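Local coordinates for CRISPR-associated protein CasA/Cse1 (Thermus thermophilus, PDB 4AN8), which forms part of the Cascade ribonucleoprotein complex and probably helps select foreign DNA in CRISPR adaptive immunity, at residues A[46-54]-A[355-363]; A[295-303]-A[344-352]. All blocks are in the same frame, centred on the assembly; numbering follows the deposited sequence.

Contact 1 of 2, residues A[46-54]-A[355-363]; sequences ETPSPLEEA and VLDIRREVY
The guanidinium of Arg360 carries the Pro50 ring over one face, with CG of Pro50 4.0 Å above its plane and over its centre. Pro48 O lies at its edge. The arginine chain leaves the strand with CG anti to the backbone N (chi1 167°) and bends at chi3, which brings NH2 to the turn preceding helix 50-67. There Arg360 NH2 gives a weak hydrogen bond to Thr47 O, 2.8 Å long. Glu53 forms a salt bridge with Arg360, but its modelled geometry is doubtful; Glu53 OE2 pairs with Arg344 of the adjoining strand.

Beside this polar group the packing is mostly apolar. CG2 of Ile358 presses on Pro50 CD at 3.4 Å, tighter than usual, and CD1 of Ile358 meets Leu51 CD1 at 3.7 Å, the two side chains crossing at about a right angle. Pro50 also sets CB against Arg359 O, 3.5 Å away. Ser49 caps the helix: its OG accepts from Glu52 N in an almost straight bond of 3.1 Å. This is a serine N-cap followed by proline in the helix's first turn, packed on the edge strand of an antiparallel sheet.

Contact 2 of 2, residues A[295-303]-A[344-352]; sequences LRLSEERSF and RVLGQVSDQ
Arg296 extends beside Ser350, CG swung away from the backbone N (chi1 -160°) and the chain straight as far as NE, leaving Arg296 NH2 3.7 Å from Ser350 OG; that hydroxyl has its hydrogen-bonding partner elsewhere, in Arg188. Leu297 follows and points into the strand. Leu297 CD1 lies 3.5 Å from Gly347 C, where the glycine offers no side chain to hold the methyl off, while Leu297 CD2 lies 4.0 Å from Val345 CG1. The backbone of Leu297 is tied to the strand through two waters. One accepts from Leu297 N and lies 2.7 Å from Gln348 O, where it can donate; the other accepts from Ser350 N and lies 2.9 Å from Leu297 O, again able to donate. Where the chain turns at Glu299, Val349 CG1 approaches the backbone, 3.4 Å from Glu299 N. Phe303 closes the segment, its CE2 resting 3.7 Å from CG1 of Val345, which thus touches both Leu297 and the ring. No direct hydrogen bond joins loop and strand: methyl groups and an aromatic ring make the dry part of the interface, and with two waters bridging the backbones the loop lies against the strand without direct backbone pairing.

In the fold
Contacts 1 and 2 have their centres 10 Å apart and meet through strands 342-351 and 354-364, consecutive in the chain and antiparallel neighbours in a three-stranded sheet. Along the sequence the order is 46-54, 295-303, 344-352, 355-363, so the chain between the partners of contact 1 includes all of contact 2. The start of helix 50-67 packs on strand 354-364, and the loop following strand 292-294 on strand 342-351. Direct links join the two sites: Glu361 O with Val345 N within the sheet, and Arg359 NH1 with Ser298 O, both probable hydrogen bonds. Helix and loop lie on opposite faces of the sheet, which thus joins distant parts of the chain near the protein's centre.

Contact 1 of 2, residues A[46-54]-A[355-363]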
# COMPACT_ATOMS: atom_id res chain seq x y z
N GLU A 46 -6.13 11.97 6.17
CA GLU A 46 -6.22 12.70 4.92
C GLU A 46 -4.89 13.32 4.52
O GLU A 46 -4.45 14.34 5.07
CB GLU A 46 -7.28 13.80 5.05
CG GLU A 46 -7.40 14.72 3.83
CD GLU A 46 -8.06 14.06 2.63
OE1 GLU A 46 -8.42 12.86 2.70
OE2 GLU A 46 -8.22 14.75 1.60
N THR A 47 -4.25 12.73 3.52
CA THR A 47 -2.97 13.23 3.07
C THR A 47 -2.84 13.00 1.57
O THR A 47 -3.38 12.02 1.05
CB THR A 47 -1.80 12.52 3.83
OG1 THR A 47 -0.57 12.78 3.15
CG2 THR A 47 -2.05 10.99 3.89
N PRO A 48 -2.15 13.90 0.87
CA PRO A 48 -1.89 13.63 -0.54
C PRO A 48 -0.95 12.44 -0.74
O PRO A 48 -1.03 11.77 -1.77
CB PRO A 48 -1.23 14.93 -1.04
CG PRO A 48 -0.69 15.58 0.18
CD PRO A 48 -1.62 15.20 1.31
N SER A 49 -0.08 12.16 0.23
CA SER A 49 0.83 11.02 0.13
C SER A 49 0.27 9.67 0.58
O SER A 49 -0.05 9.47 1.75
CB SER A 49 2.06 11.27 0.97
OG SER A 49 2.75 10.06 1.03
N PRO A 50 0.19 8.72 -0.35
CA PRO A 50 -0.28 7.38 0.03
C PRO A 50 0.67 6.66 1.01
O PRO A 50 0.21 5.78 1.76
CB PRO A 50 -0.34 6.63 -1.32
CG PRO A 50 -0.36 7.75 -2.40
CD PRO A 50 0.45 8.86 -1.80
N LEU A 51 1.95 7.01 1.01
CA LEU A 51 2.89 6.43 1.96
C LEU A 51 2.59 6.96 3.36
O LEU A 51 2.60 6.21 4.33
CB LEU A 51 4.35 6.73 1.57
CG LEU A 51 4.76 6.35 0.13
CD1 LEU A 51 6.29 6.48 -0.03
CD2 LEU A 51 4.26 4.94 -0.29
N GLU A 52 2.34 8.26 3.46
CA GLU A 52 1.94 8.87 4.73
C GLU A 52 0.70 8.20 5.29
O GLU A 52 0.65 7.84 6.46
CB GLU A 52 1.66 10.37 4.55
CG GLU A 52 2.81 11.25 4.94
CD GLU A 52 2.50 12.76 4.83
OE1 GLU A 52 1.31 13.15 4.75
OE2 GLU A 52 3.46 13.55 4.83
N GLU A 53 -0.31 8.04 4.44
CA GLU A 53 -1.54 7.40 4.88
C GLU A 53 -1.25 5.99 5.41
O GLU A 53 -1.78 5.59 6.45
CB GLU A 53 -2.53 7.33 3.72
CG GLU A 53 -3.89 6.72 4.05
CD GLU A 53 -4.85 6.79 2.85
OE1 GLU A 53 -4.47 7.42 1.84
OE2 GLU A 53 -5.95 6.21 2.88
N ALA A 54 -0.42 5.23 4.69
CA ALA A 54 -0.15 3.84 5.06
C ALA A 54 0.48 3.76 6.44
O ALA A 54 -0.01 3.04 7.31
CB ALA A 54 0.75 3.17 4.04
N VAL A 355 12.51 4.63 -6.82
CA VAL A 355 11.08 4.68 -6.63
C VAL A 355 10.49 5.39 -7.85
O VAL A 355 10.68 6.58 -8.01
CB VAL A 355 10.71 5.41 -5.29
CG1 VAL A 355 9.21 5.68 -5.21
CG2 VAL A 355 11.20 4.59 -4.07
N LEU A 356 9.78 4.65 -8.70
CA LEU A 356 9.24 5.24 -9.94
C LEU A 356 7.98 6.05 -9.72
O LEU A 356 7.66 6.95 -10.51
CB LEU A 356 8.94 4.16 -10.97
CG LEU A 356 10.11 3.27 -11.41
CD1 LEU A 356 9.63 2.27 -12.44
CD2 LEU A 356 11.25 4.13 -11.97
N ASP A 357 7.23 5.71 -8.68
CA ASP A 357 5.90 6.26 -8.53
C ASP A 357 5.30 5.84 -7.19
O ASP A 357 5.73 4.86 -6.58
CB ASP A 357 5.00 5.80 -9.68
CG ASP A 357 3.74 6.66 -9.85
OD1 ASP A 357 3.75 7.85 -9.46
OD2 ASP A 357 2.74 6.14 -10.40
N ILE A 358 4.29 6.58 -6.77
CA ILE A 358 3.61 6.33 -5.52
C ILE A 358 2.12 6.38 -5.83
O ILE A 358 1.64 7.29 -6.49
CB ILE A 358 4.08 7.36 -4.49
CG1 ILE A 358 5.42 6.91 -3.94
CG2 ILE A 358 3.13 7.52 -3.39
CD1 ILE A 358 6.24 8.03 -3.43
N ARG A 359 1.38 5.36 -5.40
CA ARG A 359 0.00 5.21 -5.86
C ARG A 359 -0.98 4.88 -4.75
O ARG A 359 -0.65 4.13 -3.82
CB ARG A 359 -0.08 4.14 -6.96
CG ARG A 359 0.05 4.73 -8.35
CD ARG A 359 0.46 3.71 -9.40
NE ARG A 359 -0.44 2.56 -9.49
CZ ARG A 359 -0.17 1.48 -10.22
NH1 ARG A 359 0.96 1.43 -10.91
NH2 ARG A 359 -1.02 0.45 -10.26
N ARG A 360 -2.18 5.45 -4.88
CA ARG A 360 -3.34 5.15 -4.06
C ARG A 360 -4.44 4.60 -4.97
O ARG A 360 -4.92 5.29 -5.87
CB ARG A 360 -3.82 6.42 -3.34
CG ARG A 360 -5.21 6.32 -2.69
CD ARG A 360 -5.37 7.24 -1.45
NE ARG A 360 -4.67 8.51 -1.64
CZ ARG A 360 -3.88 9.09 -0.75
NH1 ARG A 360 -3.65 8.57 0.43
NH2 ARG A 360 -3.29 10.23 -1.06
N GLU A 361 -4.84 3.36 -4.75
CA GLU A 361 -5.98 2.84 -5.50
C GLU A 361 -7.18 2.52 -4.62
O GLU A 361 -7.04 2.09 -3.49
CB GLU A 361 -5.57 1.65 -6.36
CG GLU A 361 -5.27 2.08 -7.76
CD GLU A 361 -4.24 1.23 -8.43
OE1 GLU A 361 -4.36 -0.02 -8.35
OE2 GLU A 361 -3.31 1.81 -9.04
N VAL A 362 -8.38 2.78 -5.14
CA VAL A 362 -9.58 2.57 -4.37
C VAL A 362 -10.48 1.56 -5.11
O VAL A 362 -10.70 1.67 -6.32
CB VAL A 362 -10.32 3.90 -4.14
CG1 VAL A 362 -11.50 3.70 -3.20
CG2 VAL A 362 -9.37 4.93 -3.57
N TYR A 363 -10.98 0.57 -4.38
CA TYR A 363 -11.86 -0.43 -4.97
C TYR A 363 -13.03 -0.65 -4.04
O TYR A 363 -12.92 -0.41 -2.84
CB TYR A 363 -11.14 -1.76 -5.16
CG TYR A 363 -9.97 -1.68 -6.10
CD1 TYR A 363 -10.17 -1.71 -7.47
CD2 TYR A 363 -8.68 -1.53 -5.62
CE1 TYR A 363 -9.12 -1.60 -8.34
CE2 TYR A 363 -7.60 -1.42 -6.49
CZ TYR A 363 -7.83 -1.46 -7.85
OH TYR A 363 -6.78 -1.37 -8.73

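Contact 2 of 2, residues A[295-303]-A[344-352]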
# COMPACT_ATOMS: atom_id res chain seq x y z
N LEU A 295 2.32 -9.27 -3.77
CA LEU A 295 1.65 -8.41 -4.74
C LEU A 295 2.29 -7.04 -4.67
O LEU A 295 2.64 -6.54 -3.60
CB LEU A 295 0.14 -8.33 -4.52
CG LEU A 295 -0.64 -9.31 -5.39
CD1 LEU A 295 -0.28 -10.75 -4.98
CD2 LEU A 295 -2.13 -9.06 -5.29
N ARG A 296 2.44 -6.43 -5.83
CA ARG A 296 3.32 -5.30 -5.98
C ARG A 296 2.66 -4.38 -7.00
O ARG A 296 2.08 -4.84 -7.97
CB ARG A 296 4.63 -5.85 -6.52
CG ARG A 296 5.83 -5.00 -6.34
CD ARG A 296 7.06 -5.88 -6.40
NE ARG A 296 8.28 -5.10 -6.56
CZ ARG A 296 9.48 -5.54 -6.20
NH1 ARG A 296 9.63 -6.75 -5.64
NH2 ARG A 296 10.54 -4.76 -6.38
N LEU A 297 2.69 -3.08 -6.77
CA LEU A 297 2.15 -2.17 -7.76
C LEU A 297 3.12 -2.10 -8.94
O LEU A 297 4.34 -2.11 -8.77
CB LEU A 297 1.91 -0.79 -7.16
CG LEU A 297 0.84 -0.69 -6.08
CD1 LEU A 297 0.98 0.62 -5.29
CD2 LEU A 297 -0.58 -0.84 -6.64
N SER A 298 2.58 -2.05 -10.15
CA SER A 298 3.43 -2.06 -11.33
C SER A 298 3.22 -0.82 -12.19
O SER A 298 2.11 -0.28 -12.28
CB SER A 298 3.20 -3.32 -12.16
OG SER A 298 3.89 -3.20 -13.39
N GLU A 299 4.30 -0.40 -12.83
CA GLU A 299 4.32 0.83 -13.63
C GLU A 299 3.19 0.92 -14.64
O GLU A 299 2.52 1.94 -14.74
CB GLU A 299 5.67 0.99 -14.34
CG GLU A 299 5.70 2.14 -15.31
CD GLU A 299 6.99 2.93 -15.25
OE1 GLU A 299 8.05 2.38 -15.61
OE2 GLU A 299 6.94 4.11 -14.84
N GLU A 300 2.97 -0.14 -15.41
CA GLU A 300 1.94 -0.04 -16.43
C GLU A 300 0.80 -1.07 -16.30
O GLU A 300 -0.30 -0.84 -16.81
CB GLU A 300 2.57 -0.01 -17.82
CG GLU A 300 3.43 1.25 -18.03
CD GLU A 300 4.14 1.29 -19.37
OE1 GLU A 300 3.97 0.36 -20.18
OE2 GLU A 300 4.88 2.27 -19.61
N ARG A 301 1.05 -2.16 -15.58
CA ARG A 301 0.05 -3.20 -15.36
C ARG A 301 -0.97 -2.88 -14.25
O ARG A 301 -0.62 -2.69 -13.10
CB ARG A 301 0.76 -4.52 -15.06
CG ARG A 301 -0.12 -5.67 -14.65
CD ARG A 301 0.74 -6.81 -14.13
NE ARG A 301 -0.06 -7.92 -13.63
CZ ARG A 301 -0.55 -8.89 -14.38
NH1 ARG A 301 -0.32 -8.89 -15.69
NH2 ARG A 301 -1.27 -9.87 -13.84
N SER A 302 -2.24 -2.84 -14.62
CA SER A 302 -3.33 -2.60 -13.67
C SER A 302 -3.27 -3.54 -12.49
O SER A 302 -3.14 -4.75 -12.65
CB SER A 302 -4.69 -2.76 -14.37
OG SER A 302 -4.93 -1.71 -15.29
N PHE A 303 -3.40 -2.99 -11.29
CA PHE A 303 -3.24 -3.79 -10.09
C PHE A 303 -4.30 -4.89 -9.89
O PHE A 303 -4.00 -6.00 -9.43
CB PHE A 303 -3.17 -2.90 -8.85
CG PHE A 303 -2.82 -3.65 -7.62
CD1 PHE A 303 -1.59 -4.26 -7.51
CD2 PHE A 303 -3.74 -3.80 -6.59
CE1 PHE A 303 -1.26 -5.00 -6.33
CE2 PHE A 303 -3.43 -4.52 -5.44
CZ PHE A 303 -2.20 -5.12 -5.31
N ARG A 344 -8.67 0.38 0.02
CA ARG A 344 -7.59 1.20 -0.52
C ARG A 344 -6.33 0.38 -0.71
O ARG A 344 -5.97 -0.42 0.16
CB ARG A 344 -7.33 2.39 0.37
CG ARG A 344 -8.52 3.26 0.53
CD ARG A 344 -8.13 4.56 1.12
NE ARG A 344 -9.15 5.57 0.86
CZ ARG A 344 -8.90 6.87 0.81
NH1 ARG A 344 -7.65 7.30 0.99
NH2 ARG A 344 -9.88 7.72 0.57
N VAL A 345 -5.66 0.55 -1.84
CA VAL A 345 -4.35 -0.04 -2.02
C VAL A 345 -3.32 1.08 -2.05
O VAL A 345 -3.47 2.04 -2.79
CB VAL A 345 -4.25 -0.88 -3.30
CG1 VAL A 345 -2.85 -1.50 -3.40
CG2 VAL A 345 -5.34 -1.98 -3.31
N LEU A 346 -2.31 0.95 -1.20
CA LEU A 346 -1.26 1.96 -1.05
C LEU A 346 0.12 1.33 -1.22
O LEU A 346 0.37 0.23 -0.72
CB LEU A 346 -1.33 2.61 0.34
CG LEU A 346 -2.70 3.07 0.82
CD1 LEU A 346 -2.65 3.49 2.29
CD2 LEU A 346 -3.24 4.18 -0.08
N GLY A 347 1.03 2.01 -1.91
CA GLY A 347 2.38 1.50 -2.09
C GLY A 347 3.21 2.28 -3.11
O GLY A 347 2.76 3.27 -3.66
N GLN A 348 4.44 1.81 -3.35
CA GLN A 348 5.35 2.45 -4.29
C GLN A 348 5.49 1.56 -5.49
O GLN A 348 5.47 0.34 -5.35
CB GLN A 348 6.77 2.57 -3.71
CG GLN A 348 6.85 2.95 -2.32
CD GLN A 348 8.26 3.27 -1.88
OE1 GLN A 348 8.62 4.44 -1.78
NE2 GLN A 348 9.04 2.24 -1.55
N VAL A 349 5.67 2.16 -6.66
CA VAL A 349 6.15 1.39 -7.80
C VAL A 349 7.66 1.54 -7.77
O VAL A 349 8.18 2.66 -7.78
CB VAL A 349 5.63 1.95 -9.13
CG1 VAL A 349 6.04 1.00 -10.27
CG2 VAL A 349 4.13 2.13 -9.06
N SER A 350 8.37 0.43 -7.70
CA SER A 350 9.80 0.58 -7.50
C SER A 350 10.61 -0.26 -8.46
O SER A 350 10.09 -1.12 -9.16
CB SER A 350 10.20 0.26 -6.06
OG SER A 350 10.16 -1.12 -5.81
N ASP A 351 11.91 0.01 -8.47
CA ASP A 351 12.84 -0.66 -9.35
C ASP A 351 14.20 -0.57 -8.68
O ASP A 351 14.87 0.48 -8.76
CB ASP A 351 12.84 0.04 -10.69
CG ASP A 351 13.80 -0.58 -11.65
OD1 ASP A 351 14.07 -1.79 -11.49
OD2 ASP A 351 14.27 0.15 -12.55
N GLN A 352 14.59 -1.63 -7.99
CA GLN A 352 15.81 -1.59 -7.18
C GLN A 352 15.74 -0.34 -6.29
O GLN A 352 14.71 -0.06 -5.67
CB GLN A 352 17.06 -1.53 -8.07
CG GLN A 352 16.99 -2.40 -9.34
CD GLN A 352 17.43 -3.85 -9.12
OE1 GLN A 352 17.38 -4.38 -8.01
NE2 GLN A 352 17.86 -4.50 -10.21
O HOH W 1 4.00 -1.74 -4.39
O HOH W 2 7.15 -1.76 -8.16